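Triacylglycerol lipase (Yarrowia lipolytica, PDB 3O0D) probably hydrolyses triacylglycerols as a secreted, glycosylated lipase of the alpha/beta-hydrolase fold. Local coordinates at residues Lys20-Ala25 / Val185-Pro190; Gln155-Gly160 / Asp181-Thr186. One frame throughout, in Å; residues are numbered along the deposited sequence. Where two conformers were deposited one is given.

Contact 1. Residues Lys20-Ala25 / Val185-Pro190; sequences KYARLA and VTLGQP. With K (potassium ion), chain N.
Tyr21 O accepts the helix hydrogen bond of Ala25 N at 2.8 Å. On the other segment, Leu187 CD1 lies 4.1 Å from the same Tyr21 O. The contact belongs to an alpha/beta-hydrolase fold: helix 12-27 packs on one face of the central mixed sheet, here against strand 183-187. The short axes approach to 8.9 Å and cross at -66°. No hydrogen bond joins the two segments; the packing is apolar and buried.

Tyr21 CG stands anti to the carbonyl carbon (chi1 -69°). This lays one face of the ring over Val185, whose CG2 is 4.0 Å from Tyr21 CG. The two side chains cross at about a right angle. At the root of the ring, Tyr21 CB meets Val185 CG1 at 3.8 Å. Tyr21 OH is hydrogen-bonded to the side-chain NE2 of Gln80, outside the contact.

Leu187 divides its two methyls between two alanines of the helix. With an alanine in place of Leu187, the CB atoms of Ala22 and Ala25 would probably lose their methyl partners, opening a gap between helix and strand. Beyond the strand, the chain turns through Gly188, and a potassium ion bound by His243 lies beside the side chain of Gln189.

Of the two leucine methyls, CD1 reaches Ala25 CB at 3.7 Å, and CD2 reaches Ala22 CB at 3.6 Å.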
loop_
_atom_site.group_PDB
_atom_site.type_symbol
_atom_site.label_atom_id
_atom_site.label_comp_id
_atom_site.label_asym_id
_atom_site.label_seq_id
_atom_site.Cartn_x
_atom_site.Cartn_y
_atom_site.Cartn_z
ATOM N N LYS A 20 -5.403 -6.710 -10.167
ATOM C CA LYS A 20 -5.021 -7.854 -9.352
ATOM C C LYS A 20 -4.688 -7.521 -7.877
ATOM O O LYS A 20 -5.271 -8.208 -6.957
ATOM C CB LYS A 20 -3.827 -8.603 -10.008
ATOM C CG LYS A 20 -3.271 -9.662 -9.050
ATOM C CD LYS A 20 -2.081 -10.351 -9.812
ATOM C CE LYS A 20 -1.303 -11.210 -8.825
ATOM N NZ LYS A 20 -0.170 -11.927 -9.524
ATOM N N TYR A 21 -3.865 -6.489 -7.713
ATOM C CA TYR A 21 -3.412 -6.107 -6.327
ATOM C C TYR A 21 -4.632 -5.443 -5.641
ATOM O O TYR A 21 -4.892 -5.658 -4.400
ATOM C CB TYR A 21 -2.084 -5.301 -6.266
ATOM C CG TYR A 21 -1.004 -6.268 -6.677
ATOM C CD1 TYR A 21 -0.512 -7.216 -5.760
ATOM C CD2 TYR A 21 -0.590 -6.319 -7.994
ATOM C CE1 TYR A 21 0.362 -8.161 -6.127
ATOM C CE2 TYR A 21 0.326 -7.317 -8.369
ATOM C CZ TYR A 21 0.763 -8.216 -7.427
ATOM O OH TYR A 21 1.653 -9.190 -7.791
ATOM N N ALA A 22 -5.464 -4.747 -6.387
ATOM C CA ALA A 22 -6.639 -4.259 -5.699
ATOM C C ALA A 22 -7.495 -5.372 -5.133
ATOM O O ALA A 22 -8.088 -5.246 -4.061
ATOM C CB ALA A 22 -7.525 -3.338 -6.673
ATOM N N ARG A 23 -7.642 -6.455 -5.880
ATOM C CA ARG A 23 -8.392 -7.561 -5.387
ATOM C C ARG A 23 -7.731 -8.230 -4.160
ATOM O O ARG A 23 -8.385 -8.546 -3.259
ATOM C CB ARG A 23 -8.619 -8.653 -6.427
ATOM C CG ARG A 23 -9.347 -8.261 -7.690
ATOM C CD ARG A 23 -9.707 -9.526 -8.451
ATOM N NE ARG A 23 -10.134 -9.304 -9.804
ATOM C CZ ARG A 23 -11.337 -8.927 -10.163
ATOM N NH1 ARG A 23 -12.285 -8.731 -9.290
ATOM N NH2 ARG A 23 -11.580 -8.777 -11.430
ATOM N N LEU A 24 -6.440 -8.443 -4.200
ATOM C CA LEU A 24 -5.756 -9.074 -3.081
ATOM C C LEU A 24 -5.941 -8.186 -1.824
ATOM O O LEU A 24 -6.115 -8.743 -0.703
ATOM C CB LEU A 24 -4.263 -9.256 -3.344
ATOM C CG LEU A 24 -4.117 -10.436 -4.331
ATOM C CD1 LEU A 24 -2.633 -10.351 -4.900
ATOM C CD2 LEU A 24 -4.422 -11.912 -3.813
ATOM N N ALA A 25 -5.770 -6.890 -2.013
ATOM C CA ALA A 25 -6.012 -5.948 -0.838
ATOM C C ALA A 25 -7.386 -6.061 -0.315
ATOM O O ALA A 25 -7.585 -6.021 0.939
ATOM C CB ALA A 25 -5.765 -4.538 -1.286
ATOM N N VAL A 185 2.704 -2.650 -3.750
ATOM C CA VAL A 185 1.647 -1.878 -4.463
ATOM C C VAL A 185 0.729 -1.434 -3.291
ATOM O O VAL A 185 0.194 -2.274 -2.579
ATOM C CB VAL A 185 0.799 -2.792 -5.368
ATOM C CG1 VAL A 185 -0.366 -1.959 -6.019
ATOM C CG2 VAL A 185 1.737 -3.356 -6.568
ATOM N N THR A 186 0.484 -0.144 -3.229
ATOM C CA THR A 186 -0.411 0.315 -2.138
ATOM C C THR A 186 -1.633 0.949 -2.807
ATOM O O THR A 186 -1.527 1.438 -3.933
ATOM C CB THR A 186 0.336 1.357 -1.248
ATOM O OG1 THR A 186 0.497 2.591 -1.881
ATOM C CG2 THR A 186 1.786 0.847 -0.835
ATOM N N LEU A 187 -2.745 1.031 -2.063
ATOM C CA LEU A 187 -3.963 1.681 -2.620
ATOM C C LEU A 187 -4.488 2.606 -1.527
ATOM O O LEU A 187 -4.679 2.165 -0.378
ATOM C CB LEU A 187 -4.995 0.607 -2.931
ATOM C CG LEU A 187 -4.473 -0.444 -3.968
ATOM C CD1 LEU A 187 -4.139 -1.796 -3.255
ATOM C CD2 LEU A 187 -5.666 -0.785 -4.994
ATOM N N GLY A 188 -4.740 3.853 -1.917
ATOM C CA GLY A 188 -5.399 4.777 -1.003
ATOM C C GLY A 188 -4.407 5.040 0.195
ATOM O O GLY A 188 -4.866 5.133 1.350
ATOM N N GLN A 189 -3.110 5.024 -0.093
ATOM C CA GLN A 189 -2.112 5.132 1.004
ATOM C C GLN A 189 -1.851 6.536 1.467
ATOM O O GLN A 189 -1.555 7.423 0.687
ATOM C CB GLN A 189 -0.808 4.547 0.457
ATOM C CG GLN A 189 0.417 4.557 1.522
ATOM C CD GLN A 189 1.667 4.877 0.766
ATOM O OE1 GLN A 189 1.958 4.178 -0.223
ATOM N NE2 GLN A 189 2.351 5.970 1.127
ATOM N N PRO A 190 -1.913 6.787 2.799
ATOM C CA PRO A 190 -1.664 8.135 3.312
ATOM C C PRO A 190 -0.156 8.483 3.223
ATOM O O PRO A 190 0.679 7.539 2.954
ATOM C CB PRO A 190 -2.157 8.024 4.792
ATOM C CG PRO A 190 -1.937 6.552 5.187
ATOM C CD PRO A 190 -2.216 5.779 3.808
HETATM K K K N . 4.722 8.027 0.799
HETATM O O HOH W 1 6.357 9.791 2.762
#

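Contact 2. Residues Gln155-Gly160 / Asp181-Thr186; sequences QIAVTG and DPLVVT
Thr159 turns OG1 anti to its own N (chi1 -170°), which aims the hydroxyl at Val185 across the pair. Thr159 OG1 donates to Val185 O at 2.7 Å, tilted 33° from the carbonyl plane. The extended chain of Gln155 likewise carries its amide across, so that NE2 rests 4.0 Å from Leu183 CB. Gln155 OE1 is hydrogen-bonded to Gln80 of strand 80-87.

Between these ends the strands pair in parallel. Leu183 N donates to Ile156 O at 2.8 Å. Val158 N donates to Leu183 O, also at 2.8 Å, and Val185 N donates to Val158 O at 3.0 Å. CA-H...O contacts add to this ladder, as from Thr159 CA to Val185 O at 3.2 Å. At the N-terminal end of the pair, one water links Gln155 NE2 to Asp181 O, and a second links Ile156 N to the same Asp181 O.

The pair forms the two strands of a beta-alpha-beta unit whose connecting helix is 163-177. That helix covers Ile156, Val158 and Pro182. On the other face, Tyr21 of helix 12-27 lies against Ala157, Thr159 and Leu183. Strand 80-87 flanks residues 155-160, and strand 222-227 flanks residues 181-186.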
loop_
_atom_site.group_PDB
_atom_site.type_symbol
_atom_site.label_atom_id
_atom_site.label_comp_id
_atom_site.label_asym_id
_atom_site.label_seq_id
_atom_site.Cartn_x
_atom_site.Cartn_y
_atom_site.Cartn_z
ATOM N N GLN A 155 8.600 -14.560 -6.037
ATOM C CA GLN A 155 8.707 -13.093 -5.884
ATOM C C GLN A 155 7.801 -12.755 -4.684
ATOM O O GLN A 155 6.664 -13.253 -4.611
ATOM C CB GLN A 155 8.101 -12.349 -7.096
ATOM C CG GLN A 155 8.158 -10.837 -6.949
ATOM C CD GLN A 155 7.523 -10.069 -8.101
ATOM O OE1 GLN A 155 6.398 -10.379 -8.535
ATOM N NE2 GLN A 155 8.234 -9.072 -8.599
ATOM N N ILE A 156 8.274 -11.892 -3.791
ATOM C CA ILE A 156 7.490 -11.401 -2.641
ATOM C C ILE A 156 6.750 -10.158 -3.090
ATOM O O ILE A 156 7.358 -9.255 -3.661
ATOM C CB ILE A 156 8.476 -11.010 -1.527
ATOM C CG1 ILE A 156 9.262 -12.240 -1.062
ATOM C CG2 ILE A 156 7.752 -10.302 -0.336
ATOM C CD1 ILE A 156 10.618 -11.879 -0.396
ATOM N N ALA A 157 5.438 -10.108 -2.818
ATOM C CA ALA A 157 4.625 -8.932 -3.155
ATOM C C ALA A 157 3.854 -8.491 -1.899
ATOM O O ALA A 157 3.197 -9.364 -1.274
ATOM C CB ALA A 157 3.572 -9.284 -4.256
ATOM N N VAL A 158 3.980 -7.194 -1.579
ATOM C CA VAL A 158 3.317 -6.655 -0.361
ATOM C C VAL A 158 2.281 -5.666 -0.857
ATOM O O VAL A 158 2.625 -4.793 -1.647
ATOM C CB VAL A 158 4.283 -5.969 0.548
ATOM C CG1 VAL A 158 3.595 -5.760 1.933
ATOM C CG2 VAL A 158 5.472 -6.937 0.724
ATOM N N THR A 159 1.053 -5.828 -0.384
ATOM C CA THR A 159 -0.014 -4.874 -0.806
ATOM C C THR A 159 -0.948 -4.548 0.350
ATOM O O THR A 159 -1.052 -5.263 1.305
ATOM C CB THR A 159 -0.762 -5.381 -2.096
ATOM O OG1 THR A 159 -1.625 -4.327 -2.603
ATOM C CG2 THR A 159 -1.583 -6.541 -1.788
ATOM N N GLY A 160 -1.587 -3.405 0.237
ATOM C CA GLY A 160 -2.624 -3.103 1.281
ATOM C C GLY A 160 -3.318 -1.827 0.857
ATOM O O GLY A 160 -2.768 -0.963 0.160
ATOM N N ASP A 181 13.810 -8.449 -2.628
ATOM C CA ASP A 181 13.507 -7.604 -3.789
ATOM C C ASP A 181 11.933 -7.586 -3.973
ATOM O O ASP A 181 11.390 -8.128 -4.966
ATOM C CB ASP A 181 14.133 -8.259 -5.030
ATOM C CG ASP A 181 14.027 -7.433 -6.261
ATOM O OD1 ASP A 181 13.710 -6.240 -6.220
ATOM O OD2 ASP A 181 14.250 -8.006 -7.383
ATOM N N PRO A 182 11.230 -7.055 -2.997
ATOM C CA PRO A 182 9.792 -7.140 -2.980
ATOM C C PRO A 182 9.147 -6.250 -4.044
ATOM O O PRO A 182 9.675 -5.176 -4.349
ATOM C CB PRO A 182 9.470 -6.596 -1.582
ATOM C CG PRO A 182 10.532 -5.518 -1.408
ATOM C CD PRO A 182 11.757 -6.308 -1.812
ATOM N N LEU A 183 7.947 -6.625 -4.505
ATOM C CA LEU A 183 7.012 -5.702 -5.226
ATOM C C LEU A 183 6.082 -5.098 -4.179
ATOM O O LEU A 183 5.607 -5.813 -3.366
ATOM C CB LEU A 183 6.171 -6.583 -6.198
ATOM C CG LEU A 183 5.068 -5.743 -6.906
ATOM C CD1 LEU A 183 5.477 -4.504 -7.763
ATOM C CD2 LEU A 183 4.279 -6.842 -7.695
ATOM N N VAL A 184 5.900 -3.779 -4.250
ATOM C CA VAL A 184 5.024 -3.066 -3.235
ATOM C C VAL A 184 3.956 -2.347 -4.062
ATOM O O VAL A 184 4.294 -1.570 -4.974
ATOM C CB VAL A 184 5.874 -2.030 -2.527
ATOM C CG1 VAL A 184 5.011 -1.209 -1.595
ATOM C CG2 VAL A 184 6.923 -2.736 -1.692
ATOM N N VAL A 185 2.704 -2.650 -3.750
ATOM C CA VAL A 185 1.647 -1.878 -4.463
ATOM C C VAL A 185 0.729 -1.434 -3.291
ATOM O O VAL A 185 0.194 -2.274 -2.579
ATOM C CB VAL A 185 0.799 -2.792 -5.368
ATOM C CG1 VAL A 185 -0.366 -1.959 -6.019
ATOM C CG2 VAL A 185 1.737 -3.356 -6.568
ATOM N N THR A 186 0.484 -0.144 -3.229
ATOM C CA THR A 186 -0.411 0.315 -2.138
ATOM C C THR A 186 -1.633 0.949 -2.807
ATOM O O THR A 186 -1.527 1.438 -3.933
ATOM C CB THR A 186 0.336 1.357 -1.248
ATOM O OG1 THR A 186 0.497 2.591 -1.881
ATOM C CG2 THR A 186 1.786 0.847 -0.835
HETATM O O HOH W 2 11.050 -8.923 -7.361
HETATM O O HOH W 3 10.932 -10.935 -4.222
#

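In the fold
Contacts 1 and 2 share Val185 and Thr186 on strand 183-187, and their centres lie 10 Å apart. Contact 2 joins two neighbouring strands of the sheet; contact 1 lays a helix on one of its faces. They meet directly. Tyr21 OH is 3.5 Å from Leu183 CD2, and Leu187 CD1 is 3.6 Å from Thr159 OG1. Leu187 N probably hydrogen-bonds to Gly160 O at 3.0 Å, which continues the parallel ladder. Gly160 begins a GxSxG sequence consistent with the nucleophile elbow of lipases, with Ser162 the likely nucleophile. Contact 2 holds Gly160 and contact 1 brings Ala25 to the elbow, so both probably border the active site at the C-terminal ends of these parallel strands.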